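Local atomic coordinates of protein 1d10 (Caenorhabditis elegans, PDB entry 1T9F), a protein that is of unknown function but is built from MIR repeats in a beta-trefoil fold, as in the SDF2 proteins. Residues S35-V40 with H87-T92; G83-S88 with A109-G114. One frame throughout, in Å; residues are numbered along the deposited sequence.

Interaction 1 (S35-V40 with H87-T92)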
loop_
_atom_site.group_PDB
_atom_site.type_symbol
_atom_site.label_atom_id
_atom_site.label_comp_id
_atom_site.label_asym_id
_atom_site.label_seq_id
_atom_site.Cartn_x
_atom_site.Cartn_y
_atom_site.Cartn_z
ATOM N N SER A 35 15.280 -4.970 6.262
ATOM C CA SER A 35 15.646 -3.686 6.851
ATOM C C SER A 35 15.350 -3.680 8.341
ATOM O O SER A 35 15.827 -2.817 9.075
ATOM C CB SER A 35 14.855 -2.558 6.184
ATOM O OG SER A 35 13.478 -2.630 6.532
ATOM N N GLY A 36 14.554 -4.646 8.781
ATOM C CA GLY A 36 14.196 -4.707 10.183
ATOM C C GLY A 36 13.213 -3.606 10.538
ATOM O O GLY A 36 13.037 -3.277 11.711
ATOM N N GLN A 37 12.577 -3.022 9.525
ATOM C CA GLN A 37 11.597 -1.962 9.756
ATOM C C GLN A 37 10.226 -2.584 10.029
ATOM O O GLN A 37 10.063 -3.796 9.936
ATOM C CB GLN A 37 11.510 -1.039 8.539
ATOM C CG GLN A 37 12.823 -0.376 8.176
ATOM C CD GLN A 37 12.701 0.527 6.965
ATOM O OE1 GLN A 37 11.970 0.226 6.027
ATOM N NE2 GLN A 37 13.434 1.635 6.975
ATOM N N GLN A 38 9.249 -1.747 10.355
ATOM C CA GLN A 38 7.894 -2.208 10.649
ATOM C C GLN A 38 7.337 -2.971 9.456
ATOM O O GLN A 38 7.414 -2.499 8.325
ATOM C CB GLN A 38 6.995 -1.016 10.960
ATOM C CG GLN A 38 5.673 -1.385 11.591
ATOM C CD GLN A 38 4.870 -0.165 11.965
ATOM O OE1 GLN A 38 3.893 0.191 11.292
ATOM N NE2 GLN A 38 5.285 0.503 13.032
ATOM N N SER A 39 6.775 -4.147 9.713
ATOM C CA SER A 39 6.229 -4.973 8.646
ATOM C C SER A 39 4.887 -4.483 8.096
ATOM O O SER A 39 4.186 -3.682 8.723
ATOM C CB SER A 39 6.060 -6.412 9.128
ATOM O OG SER A 39 5.069 -6.503 10.136
ATOM N N VAL A 40 4.549 -4.987 6.911
ATOM C CA VAL A 40 3.294 -4.673 6.236
ATOM C C VAL A 40 2.729 -6.008 5.785
ATOM O O VAL A 40 3.447 -6.828 5.218
ATOM C CB VAL A 40 3.514 -3.794 4.988
ATOM C CG1 VAL A 40 2.208 -3.672 4.196
ATOM C CG2 VAL A 40 4.009 -2.415 5.405
ATOM N N HIS A 87 6.392 1.848 2.403
ATOM C CA HIS A 87 7.742 2.057 1.895
ATOM C C HIS A 87 8.347 0.848 1.202
ATOM O O HIS A 87 7.988 -0.296 1.486
ATOM C CB HIS A 87 8.627 2.430 3.089
ATOM C CG HIS A 87 9.980 2.951 2.725
ATOM N ND1 HIS A 87 10.230 4.295 2.532
ATOM C CD2 HIS A 87 11.174 2.323 2.595
ATOM C CE1 HIS A 87 11.521 4.471 2.307
ATOM N NE2 HIS A 87 12.116 3.292 2.341
ATOM N N SER A 88 9.259 1.110 0.272
ATOM C CA SER A 88 9.964 0.029 -0.391
ATOM C C SER A 88 11.407 0.434 -0.628
ATOM O O SER A 88 11.768 1.610 -0.521
ATOM C CB SER A 88 9.308 -0.378 -1.700
ATOM O OG SER A 88 9.629 -1.741 -1.949
ATOM N N HIS A 89 12.231 -0.548 -0.956
ATOM C CA HIS A 89 13.650 -0.309 -1.136
ATOM C C HIS A 89 14.334 -1.589 -1.582
ATOM O O HIS A 89 13.673 -2.595 -1.838
ATOM C CB HIS A 89 14.229 0.171 0.193
ATOM C CG HIS A 89 13.616 -0.494 1.388
ATOM N ND1 HIS A 89 13.751 0.001 2.667
ATOM C CD2 HIS A 89 12.865 -1.617 1.498
ATOM C CE1 HIS A 89 13.108 -0.786 3.511
ATOM N NE2 HIS A 89 12.561 -1.775 2.827
ATOM N N HIS A 90 15.660 -1.547 -1.666
ATOM C CA HIS A 90 16.427 -2.700 -2.106
ATOM C C HIS A 90 16.771 -3.738 -1.043
ATOM O O HIS A 90 17.937 -4.067 -0.843
ATOM C CB HIS A 90 17.713 -2.245 -2.801
ATOM C CG HIS A 90 17.507 -1.800 -4.215
ATOM N ND1 HIS A 90 16.862 -2.578 -5.152
ATOM C CD2 HIS A 90 17.881 -0.668 -4.859
ATOM C CE1 HIS A 90 16.847 -1.947 -6.311
ATOM N NE2 HIS A 90 17.460 -0.786 -6.162
ATOM N N PHE A 91 15.756 -4.242 -0.354
ATOM C CA PHE A 91 15.967 -5.285 0.637
ATOM C C PHE A 91 15.133 -6.467 0.167
ATOM O O PHE A 91 14.185 -6.297 -0.596
ATOM C CB PHE A 91 15.523 -4.837 2.037
ATOM C CG PHE A 91 16.403 -3.779 2.649
ATOM C CD1 PHE A 91 16.141 -2.430 2.446
ATOM C CD2 PHE A 91 17.503 -4.135 3.425
ATOM C CE1 PHE A 91 16.962 -1.444 3.008
ATOM C CE2 PHE A 91 18.330 -3.163 3.990
ATOM C CZ PHE A 91 18.059 -1.813 3.781
ATOM N N THR A 92 15.486 -7.665 0.611
ATOM C CA THR A 92 14.761 -8.858 0.196
ATOM C C THR A 92 13.546 -9.097 1.093
ATOM O O THR A 92 13.604 -8.864 2.302
ATOM C CB THR A 92 15.687 -10.091 0.233
ATOM O OG1 THR A 92 15.094 -11.162 -0.511
ATOM C CG2 THR A 92 15.913 -10.543 1.668
#
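S35 sets its CB squarely over the ring of F91, 3.8 Å from the centroid and 5° off the ring normal, a CH-pi contact; the S35 backbone lies along the same face. F91 has CG anti to its carbonyl carbon (chi1 -70°), which sets the ring beside H89, with its CD1 edge turned to that imidazole. That CD1 lies over the centre of the H89 imidazole, 3.3 Å above its plane. Against the opposite face comes an edge of the H87 ring, whose CD2 stands 3.4 Å above the H89 plane, off toward the rim. H89 is thus held between two aromatic edges.

Q37 and H89 reach toward each other from opposite directions. The Q37 chain, extended beyond CG, carries the amide to the edge of the ring, where OE1 is 2.9 Å from H89 CE1, close to the ring plane; the amide and ring planes differ by 33°. The polar ends bond elsewhere: Q37 OE1 to S103 OG, and H89 NE2 to E101 OE1. With an alanine here in place of H89, a gap would probably open between H87 and F91, and E101 would lose its imidazole partner.

Strand 85-89 runs out here into a corner, with H90 at the centre of an inverse gamma turn. The loop leading into strand 38-43 and strand 85-89 both lie against strand 100-105, which pairs with 38-43 and with 85-89: Q38 bonds through its backbone to A104, H87 to S103, and F91 to E101.

Interaction 2 (G83-S88 with A109-G114)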
loop_
_atom_site.group_PDB
_atom_site.type_symbol
_atom_site.label_atom_id
_atom_site.label_comp_id
_atom_site.label_asym_id
_atom_site.label_seq_id
_atom_site.Cartn_x
_atom_site.Cartn_y
_atom_site.Cartn_z
ATOM N N GLY A 83 1.534 6.143 12.098
ATOM C CA GLY A 83 2.097 7.332 11.484
ATOM C C GLY A 83 3.190 7.110 10.453
ATOM O O GLY A 83 3.803 8.071 9.984
ATOM N N THR A 84 3.430 5.850 10.106
ATOM C CA THR A 84 4.441 5.476 9.127
ATOM C C THR A 84 3.892 5.571 7.692
ATOM O O THR A 84 2.706 5.848 7.490
ATOM C CB THR A 84 4.898 4.034 9.364
ATOM O OG1 THR A 84 3.742 3.199 9.461
ATOM C CG2 THR A 84 5.714 3.916 10.650
ATOM N N PHE A 85 4.757 5.332 6.706
ATOM C CA PHE A 85 4.355 5.371 5.299
ATOM C C PHE A 85 4.689 4.066 4.576
ATOM O O PHE A 85 5.700 3.425 4.870
ATOM C CB PHE A 85 5.041 6.536 4.562
ATOM C CG PHE A 85 4.390 7.876 4.792
ATOM C CD1 PHE A 85 4.801 8.699 5.834
ATOM C CD2 PHE A 85 3.352 8.306 3.967
ATOM C CE1 PHE A 85 4.189 9.931 6.058
ATOM C CE2 PHE A 85 2.734 9.532 4.180
ATOM C CZ PHE A 85 3.156 10.351 5.232
ATOM N N LEU A 86 3.837 3.666 3.634
ATOM C CA LEU A 86 4.091 2.454 2.867
ATOM C C LEU A 86 5.429 2.729 2.181
ATOM O O LEU A 86 5.571 3.708 1.439
ATOM C CB LEU A 86 3.002 2.256 1.823
ATOM C CG LEU A 86 3.021 0.905 1.125
ATOM C CD1 LEU A 86 2.775 -0.209 2.156
ATOM C CD2 LEU A 86 1.960 0.894 0.038
ATOM N N HIS A 87 6.392 1.848 2.403
ATOM C CA HIS A 87 7.742 2.057 1.895
ATOM C C HIS A 87 8.347 0.848 1.202
ATOM O O HIS A 87 7.988 -0.296 1.486
ATOM C CB HIS A 87 8.627 2.430 3.089
ATOM C CG HIS A 87 9.980 2.951 2.725
ATOM N ND1 HIS A 87 10.230 4.295 2.532
ATOM C CD2 HIS A 87 11.174 2.323 2.595
ATOM C CE1 HIS A 87 11.521 4.471 2.307
ATOM N NE2 HIS A 87 12.116 3.292 2.341
ATOM N N SER A 88 9.259 1.110 0.272
ATOM C CA SER A 88 9.964 0.029 -0.391
ATOM C C SER A 88 11.407 0.434 -0.628
ATOM O O SER A 88 11.768 1.610 -0.521
ATOM C CB SER A 88 9.308 -0.378 -1.700
ATOM O OG SER A 88 9.629 -1.741 -1.949
ATOM N N ALA A 109 7.854 13.576 8.870
ATOM C CA ALA A 109 9.147 14.236 8.991
ATOM C C ALA A 109 10.270 13.459 8.315
ATOM O O ALA A 109 11.149 14.058 7.707
ATOM C CB ALA A 109 9.487 14.453 10.468
ATOM N N GLU A 110 10.244 12.134 8.416
ATOM C CA GLU A 110 11.299 11.308 7.824
ATOM C C GLU A 110 11.022 10.826 6.399
ATOM O O GLU A 110 11.887 10.224 5.768
ATOM C CB GLU A 110 11.544 10.065 8.679
ATOM C CG GLU A 110 11.879 10.324 10.134
ATOM C CD GLU A 110 11.707 9.076 10.968
ATOM O OE1 GLU A 110 12.659 8.279 11.076
ATOM O OE2 GLU A 110 10.596 8.878 11.500
ATOM N N SER A 111 9.812 11.059 5.912
ATOM C CA SER A 111 9.425 10.601 4.579
ATOM C C SER A 111 10.380 11.035 3.466
ATOM O O SER A 111 10.818 12.187 3.427
ATOM C CB SER A 111 8.012 11.095 4.262
ATOM O OG SER A 111 7.568 10.613 3.002
ATOM N N ASP A 112 10.698 10.100 2.571
ATOM C CA ASP A 112 11.574 10.368 1.427
ATOM C C ASP A 112 10.987 9.773 0.144
ATOM O O ASP A 112 9.872 9.246 0.158
ATOM C CB ASP A 112 12.989 9.813 1.666
ATOM C CG ASP A 112 13.015 8.305 1.861
ATOM O OD1 ASP A 112 12.200 7.591 1.239
ATOM O OD2 ASP A 112 13.878 7.824 2.627
ATOM N N THR A 113 11.733 9.846 -0.958
ATOM C CA THR A 113 11.262 9.327 -2.249
ATOM C C THR A 113 10.876 7.844 -2.213
ATOM O O THR A 113 10.121 7.366 -3.067
ATOM C CB THR A 113 12.326 9.529 -3.367
ATOM O OG1 THR A 113 13.522 8.812 -3.038
ATOM C CG2 THR A 113 12.651 10.998 -3.533
ATOM N N GLY A 114 11.401 7.117 -1.233
ATOM C CA GLY A 114 11.079 5.705 -1.114
ATOM C C GLY A 114 9.621 5.453 -0.747
ATOM O O GLY A 114 9.155 4.314 -0.816
#
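G114 brings its carbonyl over the imidazole of H87: O stands 3.5 Å above the ring plane, offset toward the rim. The same oxygen accepts a weak bond from the backbone of strand 85-89, S88 N to G114 O at 3.4 Å, nearly straight at 160°, and takes a further one from H136 NE2. Here the absence of a side chain matters, since a CB on G114 would run into CE1 of H87. At the edge of the imidazole, in its plane, sits a carboxylate oxygen, D112 OD1, 3.4 Å from H87 CE1, with the carboxylate turned 49° from the ring. D112 holds its CG between its own backbone N and carbonyl carbon (chi1 61°), which folds OD1 back to accept G114 N at 2.6 Å, on the anti side but tilted out of the carboxylate plane; this is an Asx turn.

In the beta-trefoil, this loop carries the chain from strand 100-105 of the hairpin triplet that caps the barrel back to strand 117-120 of the barrel, and F85 packs on it too, with S111 OG over one ring face and S111 CB 4.3 Å from F85 CD1.

Behind these stands D115, which positions much of the first shell: its OD1 bonds H87 ND1, while OD2 takes S111 OG and D112 N. R76 NH1 also bonds S111 OG, and F105 lays its ring obliquely against H87.

Overall arrangement
Strand 85-89 carries both contacts, and H87 is where they join: its CD2 edge supports H89, within segment 87-92, for interaction 1, while its ND1 and CE1 serve interaction 2, beside G114 and D112. The centres lie about 11 Å apart, with interaction 1 toward the surface and interaction 2 buried. Segments 35-40 and 83-88 also touch directly: V40 CG1 is 4.1 Å from L86 CD1, and Q38 OE1 packs 3.5 Å from T84 OG1, both oxygens bonding T82 OG1. Strand 100-105 lies against segments of both interactions, through S103 and A104.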